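Local atomic coordinates of carbonic anhydrase (Porphyridium purpureum, PDB entry 1DDZ), a protein that probably catalyses the reversible hydration of carbon dioxide to hydrogencarbonate and a proton, as a zinc-dependent beta-class carbonic anhydrase. Residues E68-G73 against E91-R96; I326-S331 against Y385-C390; A353-H358 against L406-D411. All blocks are in the same frame, centred on the assembly; numbering follows the deposited sequence.

Interaction 1 belongs to the first of the chain's two carbonic anhydrase regions, interactions 2 and 3 to the second. Even so, interaction 1 touches the second zinc site: Val-94 N lies 3.1 Å from Ala-329 O, probably a hydrogen bond, and the Phe-93 ring packs on Asp-330, the nearest atom of the ring about 6 Å from the zinc ion. Interaction 2 supplies three of the four ligands of that site: Cys-328, Asp-330 and Cys-387. Interaction 3 adjoins it through Ala-353, whose N is 3.3 Å from Cys-328 SG, and through Leu-406 on Gly-389. The centres of interactions 1 and 3 each lie about 12 Å from that of interaction 2, and about 20 Å from each other.

Interaction 1 of 3, residues E68-G73 against E91-R96; sequences EYLWIG and EVFVHR
Trp-71 meets the neighbouring strand with both backbone and side chain: its N donates to Phe-93 O (2.8 Å) and its O accepts from His-95 N (2.8 Å). Phe-93 N to Tyr-69 O and Gly-73 N to His-95 O (2.8 Å, 175° at the hydrogen) complete a parallel ladder. With CG anti to the backbone N (chi1 171°), the indole of Trp-71 runs past Val-92 and Val-94; its CB rests 3.6 Å from Val-92 CG1. The Arg-96 guanidinium slants across the NE1 end, its plane turned 67° from the ring. Leu-70 CD2 lies at the edge of the Phe-93 ring, near its plane, and 3.4 Å from Phe-93 O. Ahead of the bonded pairs, a water accepts from Glu-68 N and donates to Glu-91 O.

Strands 69-74 and 92-97 are the parallel pair of a beta-alpha-beta unit through helix 81-84, which packs on Trp-71 and Val-92. Helix 107-119 covers Leu-70, Phe-93 and His-95. Main-chain hydrogen bonds thus satisfy much of the backbone polarity of this buried seam, and Cys-74 O and Arg-350 O take up Arg-96 NH1 and His-95 ND1, but Trp-71 NE1 is buried with no hydrogen-bond partner in the model.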
# COMPACT_ATOMS: atom_id res chain seq x y z
N GLU A 68 0.99 -26.42 4.92
CA GLU A 68 0.22 -26.21 6.14
C GLU A 68 0.74 -24.96 6.87
O GLU A 68 0.17 -24.54 7.87
CB GLU A 68 0.31 -27.41 7.07
CG GLU A 68 -0.35 -28.67 6.54
CD GLU A 68 -0.63 -29.68 7.63
OE1 GLU A 68 -1.82 -29.97 7.89
OE2 GLU A 68 0.35 -30.18 8.24
N TYR A 69 1.87 -24.44 6.39
CA TYR A 69 2.50 -23.24 6.95
C TYR A 69 2.59 -22.07 5.98
O TYR A 69 2.85 -22.25 4.80
CB TYR A 69 3.93 -23.52 7.39
CG TYR A 69 4.06 -24.43 8.58
CD1 TYR A 69 4.08 -25.80 8.43
CD2 TYR A 69 4.15 -23.91 9.87
CE1 TYR A 69 4.17 -26.64 9.51
CE2 TYR A 69 4.24 -24.74 10.96
CZ TYR A 69 4.25 -26.11 10.78
OH TYR A 69 4.31 -26.98 11.84
N LEU A 70 2.34 -20.88 6.51
CA LEU A 70 2.51 -19.63 5.81
C LEU A 70 3.74 -19.08 6.56
O LEU A 70 3.77 -19.08 7.79
CB LEU A 70 1.35 -18.68 6.04
CG LEU A 70 1.25 -17.45 5.13
CD1 LEU A 70 0.64 -16.34 5.89
CD2 LEU A 70 2.57 -17.03 4.54
N TRP A 71 4.76 -18.68 5.83
CA TRP A 71 5.96 -18.14 6.42
C TRP A 71 6.24 -16.77 5.82
O TRP A 71 6.38 -16.61 4.60
CB TRP A 71 7.11 -19.08 6.14
CG TRP A 71 8.49 -18.59 6.50
CD1 TRP A 71 9.20 -17.61 5.87
CD2 TRP A 71 9.38 -19.18 7.45
NE1 TRP A 71 10.48 -17.57 6.36
CE2 TRP A 71 10.61 -18.53 7.33
CE3 TRP A 71 9.25 -20.22 8.37
CZ2 TRP A 71 11.71 -18.88 8.10
CZ3 TRP A 71 10.35 -20.57 9.13
CH2 TRP A 71 11.56 -19.91 8.99
N ILE A 72 6.25 -15.76 6.68
CA ILE A 72 6.53 -14.38 6.29
C ILE A 72 7.96 -14.10 6.76
O ILE A 72 8.24 -14.08 7.96
CB ILE A 72 5.52 -13.43 6.93
CG1 ILE A 72 4.10 -13.80 6.47
CG2 ILE A 72 5.88 -11.98 6.60
CD1 ILE A 72 3.04 -13.60 7.51
N GLY A 73 8.87 -13.99 5.80
CA GLY A 73 10.27 -13.77 6.09
C GLY A 73 10.85 -12.54 5.43
O GLY A 73 10.14 -11.76 4.81
N GLU A 91 6.21 -27.21 0.72
CA GLU A 91 5.36 -27.50 1.85
C GLU A 91 5.18 -26.26 2.73
O GLU A 91 4.40 -26.26 3.69
CB GLU A 91 5.84 -28.70 2.64
CG GLU A 91 4.75 -29.73 2.78
CD GLU A 91 5.20 -31.11 2.39
OE1 GLU A 91 5.35 -31.94 3.30
OE2 GLU A 91 5.41 -31.37 1.19
N VAL A 92 5.86 -25.18 2.37
CA VAL A 92 5.75 -23.93 3.08
C VAL A 92 5.42 -22.82 2.09
O VAL A 92 6.14 -22.65 1.12
CB VAL A 92 7.05 -23.56 3.79
CG1 VAL A 92 6.85 -22.29 4.63
CG2 VAL A 92 7.49 -24.71 4.69
N PHE A 93 4.33 -22.10 2.32
CA PHE A 93 3.90 -20.98 1.48
C PHE A 93 4.71 -19.77 1.97
O PHE A 93 4.55 -19.35 3.12
CB PHE A 93 2.41 -20.75 1.70
CG PHE A 93 1.75 -19.97 0.62
CD1 PHE A 93 1.70 -20.47 -0.68
CD2 PHE A 93 1.15 -18.74 0.90
CE1 PHE A 93 1.05 -19.76 -1.67
CE2 PHE A 93 0.49 -18.03 -0.10
CZ PHE A 93 0.44 -18.54 -1.37
N VAL A 94 5.53 -19.18 1.11
CA VAL A 94 6.43 -18.10 1.51
C VAL A 94 6.17 -16.70 0.99
O VAL A 94 5.88 -16.49 -0.19
CB VAL A 94 7.89 -18.45 1.13
CG1 VAL A 94 8.83 -17.40 1.61
CG2 VAL A 94 8.30 -19.80 1.70
N HIS A 95 6.29 -15.73 1.90
CA HIS A 95 6.16 -14.31 1.55
C HIS A 95 7.47 -13.72 2.07
O HIS A 95 7.93 -14.08 3.16
CB HIS A 95 4.97 -13.67 2.26
CG HIS A 95 4.81 -12.20 1.97
ND1 HIS A 95 4.93 -11.66 0.71
CD2 HIS A 95 4.47 -11.17 2.79
CE1 HIS A 95 4.67 -10.37 0.75
NE2 HIS A 95 4.39 -10.04 2.00
N ARG A 96 8.13 -12.91 1.25
CA ARG A 96 9.37 -12.27 1.66
C ARG A 96 9.38 -10.82 1.27
O ARG A 96 9.00 -10.47 0.14
CB ARG A 96 10.59 -12.95 1.06
CG ARG A 96 10.80 -14.32 1.57
CD ARG A 96 12.13 -14.83 1.18
NE ARG A 96 12.31 -16.20 1.65
CZ ARG A 96 12.56 -16.55 2.91
NH1 ARG A 96 12.68 -15.64 3.85
NH2 ARG A 96 12.61 -17.84 3.22
O HOH W 1 3.21 -28.00 5.40

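Interaction 2 of 3, residues I326-S331 against Y385-C390. With ZN (zinc ion), chain D.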
# COMPACT_ATOMS: atom_id res chain seq x y z
N ILE A 326 12.30 -12.29 -7.95
CA ILE A 326 10.92 -11.98 -7.60
C ILE A 326 10.09 -13.19 -8.03
O ILE A 326 9.91 -13.43 -9.23
CB ILE A 326 10.43 -10.73 -8.30
CG1 ILE A 326 11.34 -9.56 -7.92
CG2 ILE A 326 8.95 -10.49 -7.95
CD1 ILE A 326 11.26 -8.35 -8.83
N GLY A 327 9.61 -13.98 -7.07
CA GLY A 327 8.86 -15.17 -7.39
C GLY A 327 7.51 -15.23 -6.73
O GLY A 327 7.08 -14.28 -6.07
N CYS A 328 6.82 -16.35 -6.93
CA CYS A 328 5.49 -16.53 -6.38
C CYS A 328 5.51 -17.19 -5.01
O CYS A 328 6.30 -18.09 -4.77
CB CYS A 328 4.64 -17.37 -7.33
SG CYS A 328 2.93 -17.60 -6.72
N ALA A 329 4.58 -16.81 -4.14
CA ALA A 329 4.50 -17.37 -2.80
C ALA A 329 4.32 -18.89 -2.79
O ALA A 329 4.55 -19.52 -1.77
CB ALA A 329 3.46 -16.66 -1.99
N ASP A 330 3.86 -19.46 -3.90
CA ASP A 330 3.68 -20.90 -4.03
C ASP A 330 5.04 -21.60 -3.80
O ASP A 330 5.13 -22.65 -3.15
CB ASP A 330 3.09 -21.28 -5.38
CG ASP A 330 1.63 -20.84 -5.52
OD1 ASP A 330 0.87 -20.98 -4.53
OD2 ASP A 330 1.25 -20.34 -6.57
N SER A 331 6.08 -21.06 -4.45
CA SER A 331 7.45 -21.53 -4.30
C SER A 331 7.76 -23.02 -4.13
O SER A 331 8.21 -23.45 -3.07
CB SER A 331 8.14 -20.75 -3.14
OG SER A 331 7.18 -20.23 -2.20
N TYR A 385 4.44 -22.74 -14.00
CA TYR A 385 3.26 -23.34 -14.62
C TYR A 385 2.28 -23.84 -13.60
O TYR A 385 2.66 -24.20 -12.50
CB TYR A 385 3.66 -24.45 -15.58
CG TYR A 385 4.36 -23.91 -16.79
CD1 TYR A 385 5.59 -24.41 -17.19
CD2 TYR A 385 3.80 -22.86 -17.52
CE1 TYR A 385 6.25 -23.88 -18.29
CE2 TYR A 385 4.45 -22.32 -18.61
CZ TYR A 385 5.68 -22.83 -18.99
OH TYR A 385 6.35 -22.30 -20.06
N ALA A 386 1.00 -23.73 -13.92
CA ALA A 386 -0.06 -24.15 -13.02
C ALA A 386 -0.19 -23.31 -11.73
O ALA A 386 -0.87 -23.71 -10.80
CB ALA A 386 0.05 -25.65 -12.68
N CYS A 387 0.43 -22.12 -11.72
CA CYS A 387 0.35 -21.20 -10.58
C CYS A 387 -1.08 -21.02 -10.02
O CYS A 387 -1.97 -20.51 -10.71
CB CYS A 387 0.91 -19.82 -10.99
SG CYS A 387 0.89 -18.56 -9.66
N GLY A 388 -1.27 -21.38 -8.75
CA GLY A 388 -2.57 -21.27 -8.10
C GLY A 388 -3.07 -19.85 -7.97
O GLY A 388 -4.28 -19.61 -8.00
N GLY A 389 -2.16 -18.90 -7.85
CA GLY A 389 -2.57 -17.51 -7.76
C GLY A 389 -3.19 -17.04 -9.07
O GLY A 389 -4.21 -16.34 -9.10
N CYS A 390 -2.55 -17.42 -10.17
CA CYS A 390 -3.03 -17.07 -11.51
C CYS A 390 -4.32 -17.80 -11.81
O CYS A 390 -5.22 -17.23 -12.40
CB CYS A 390 -1.99 -17.39 -12.57
SG CYS A 390 -0.59 -16.25 -12.50
ZN ZN D . 2.08 -19.41 -7.89
O HOH W 2 0.61 -23.16 -7.91
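Cys-328 SG and Cys-387 SG come within 3.7 Å of each other because both bind the same zinc ion, each at 2.3 Å. The two thiolates reach it by the same first torsion: SG is anti to the backbone N in Cys-328 and in Cys-387 (chi1 near 180° in both), one side chain extending from the end of strand 323-328, the other from the residue just before helix 388-392. Asp-330 adds the third ligand with a different first torsion, CG beside its own backbone N and anti to the carbonyl carbon (chi1 -70°), and it binds through one oxygen: OD2 is 1.8 Å from the zinc ion, whereas OD1 stays 3.9 Å from it. Sharing the metal also brings OD2 to 3.6 Å from Cys-387 SG.

Second-shell bonds fix these groups. Asp-330 N donates almost straight to Cys-328 SG (175° at the hydrogen), which would be expected to ease the negative charge on that sulfur. Cys-387 is the N-cap of its helix, its SG accepting a weak bond from Cys-390 N. A water donates weakly to Asp-330 OD2 and accepts from Gly-388 N (2.7 Å), a loose bridge from the carboxylate to the first turn of the helix. Beyond it, Ser-331 OG turns back to Ala-329 O, and the Phe-93 ring packs against Asp-330.

His-384 NE2 supplies the fourth ligand. Two cysteines, a histidine and an aspartate form the closed zinc site found in some beta-class carbonic anhydrases, in which the aspartate takes the place that water holds in open forms.

Interaction 3 of 3, residues A353-H358 against L406-D411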
# COMPACT_ATOMS: atom_id res chain seq x y z
N ALA A 353 1.38 -14.74 -7.15
CA ALA A 353 1.46 -14.63 -8.60
C ALA A 353 2.58 -13.73 -9.11
O ALA A 353 2.45 -13.07 -10.13
CB ALA A 353 0.12 -14.17 -9.16
N ASN A 354 3.68 -13.70 -8.35
CA ASN A 354 4.87 -12.91 -8.70
C ASN A 354 4.61 -11.58 -9.37
O ASN A 354 5.22 -11.27 -10.41
CB ASN A 354 5.86 -13.76 -9.52
CG ASN A 354 5.19 -14.58 -10.60
OD1 ASN A 354 4.75 -15.70 -10.35
ND2 ASN A 354 5.11 -14.04 -11.81
N GLN A 355 3.75 -10.78 -8.74
CA GLN A 355 3.35 -9.46 -9.23
C GLN A 355 4.39 -8.37 -8.98
O GLN A 355 5.10 -8.39 -7.95
CB GLN A 355 2.05 -9.01 -8.58
CG GLN A 355 0.82 -9.84 -8.88
CD GLN A 355 0.37 -9.69 -10.29
OE1 GLN A 355 0.97 -10.25 -11.21
NE2 GLN A 355 -0.71 -8.98 -10.48
N CYS A 356 4.50 -7.46 -9.94
CA CYS A 356 5.41 -6.31 -9.87
C CYS A 356 4.57 -5.09 -10.20
O CYS A 356 4.81 -4.42 -11.20
CB CYS A 356 6.54 -6.43 -10.89
SG CYS A 356 7.65 -7.77 -10.58
N ILE A 357 3.55 -4.84 -9.37
CA ILE A 357 2.65 -3.73 -9.55
C ILE A 357 3.42 -2.41 -9.51
O ILE A 357 4.34 -2.26 -8.69
CB ILE A 357 1.55 -3.83 -8.50
CG1 ILE A 357 0.76 -5.12 -8.73
CG2 ILE A 357 0.67 -2.60 -8.52
CD1 ILE A 357 -0.07 -5.58 -7.55
N HIS A 358 3.10 -1.50 -10.43
CA HIS A 358 3.79 -0.20 -10.56
C HIS A 358 3.97 0.54 -9.25
O HIS A 358 5.06 1.03 -8.95
CB HIS A 358 3.03 0.75 -11.49
CG HIS A 358 2.98 0.30 -12.92
ND1 HIS A 358 4.12 0.05 -13.64
CD2 HIS A 358 1.95 0.11 -13.76
CE1 HIS A 358 3.80 -0.28 -14.88
NE2 HIS A 358 2.48 -0.25 -14.97
N LEU A 406 -5.52 -9.79 -7.21
CA LEU A 406 -5.53 -10.61 -8.42
C LEU A 406 -6.12 -9.96 -9.67
O LEU A 406 -5.86 -10.41 -10.80
CB LEU A 406 -6.20 -11.97 -8.16
CG LEU A 406 -5.47 -12.90 -7.17
CD1 LEU A 406 -6.28 -14.13 -6.83
CD2 LEU A 406 -4.15 -13.30 -7.74
N ARG A 407 -6.86 -8.87 -9.49
CA ARG A 407 -7.46 -8.15 -10.62
C ARG A 407 -6.40 -7.72 -11.63
O ARG A 407 -6.69 -7.50 -12.80
CB ARG A 407 -8.29 -6.97 -10.16
CG ARG A 407 -9.68 -7.34 -9.73
CD ARG A 407 -10.33 -8.09 -10.85
NE ARG A 407 -11.76 -8.25 -10.69
CZ ARG A 407 -12.40 -9.42 -10.66
NH1 ARG A 407 -11.72 -10.56 -10.76
NH2 ARG A 407 -13.73 -9.44 -10.60
N HIS A 408 -5.16 -7.63 -11.17
CA HIS A 408 -4.07 -7.26 -12.04
C HIS A 408 -3.79 -8.35 -13.09
O HIS A 408 -3.40 -8.04 -14.23
CB HIS A 408 -2.82 -6.97 -11.22
CG HIS A 408 -2.82 -5.61 -10.59
ND1 HIS A 408 -3.04 -5.41 -9.25
CD2 HIS A 408 -2.68 -4.38 -11.14
CE1 HIS A 408 -3.06 -4.11 -9.00
NE2 HIS A 408 -2.85 -3.47 -10.14
N ILE A 409 -4.01 -9.61 -12.71
CA ILE A 409 -3.82 -10.72 -13.63
C ILE A 409 -4.96 -10.71 -14.64
O ILE A 409 -4.78 -11.08 -15.79
CB ILE A 409 -3.74 -12.07 -12.91
CG1 ILE A 409 -2.35 -12.25 -12.32
CG2 ILE A 409 -4.00 -13.21 -13.88
CD1 ILE A 409 -2.37 -12.34 -10.84
N ARG A 410 -6.11 -10.21 -14.22
CA ARG A 410 -7.26 -10.10 -15.10
C ARG A 410 -6.97 -9.08 -16.21
O ARG A 410 -7.37 -9.27 -17.35
CB ARG A 410 -8.51 -9.71 -14.33
CG ARG A 410 -9.26 -10.90 -13.78
CD ARG A 410 -9.87 -11.73 -14.91
NE ARG A 410 -11.22 -12.09 -14.55
CZ ARG A 410 -12.32 -11.58 -15.10
NH1 ARG A 410 -12.27 -10.69 -16.08
NH2 ARG A 410 -13.48 -11.86 -14.55
N ASP A 411 -6.25 -8.01 -15.88
CA ASP A 411 -5.89 -7.00 -16.87
C ASP A 411 -5.00 -7.62 -17.94
O ASP A 411 -5.09 -7.28 -19.12
CB ASP A 411 -5.11 -5.86 -16.20
CG ASP A 411 -5.97 -4.97 -15.34
OD1 ASP A 411 -7.21 -5.14 -15.28
OD2 ASP A 411 -5.40 -4.08 -14.71
O HOH W 3 -0.68 -8.69 -13.50
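The imidazole of His-408 carries Ile-357 on one face: CG1 stands 3.9 Å from the ring centroid and only 11° off the normal, a CH-pi contact. Ile-357 CD1 reaches the ND1 side of the ring, 3.4 Å from ND1 itself. His-408 ND1 is held by Trp-405 O, which steadies the ring. The flat amide of Gln-355 slants past it, the two planes 58° apart, and NE2 comes 3.0 Å from His-408 CB. Gln-355 is bent at its second torsion (chi2 -70°), which folds the amide over Ile-409. A water accepts from Gln-355 NE2 (3.0 Å) and donates weakly to His-408 O, while OE1 accepts from Asn-437 ND2, so both ends of the amide are engaged.

Here the loop that leaves strand 346-351, before helix 361-373, packs on helix 407-414 in the second alpha/beta carbonic anhydrase unit, next to its zinc site. On the zinc side, Ala-353 CB touches Ile-409 CD1 at 3.5 Å; Ile-409 also meets Leu-433 of helix 426-447. Facing the second subunit, His-358 NE2 bonds Asp-411 OD2 of that subunit, and Asp-411 OD2 bonds His-358 NE2 of the other chain.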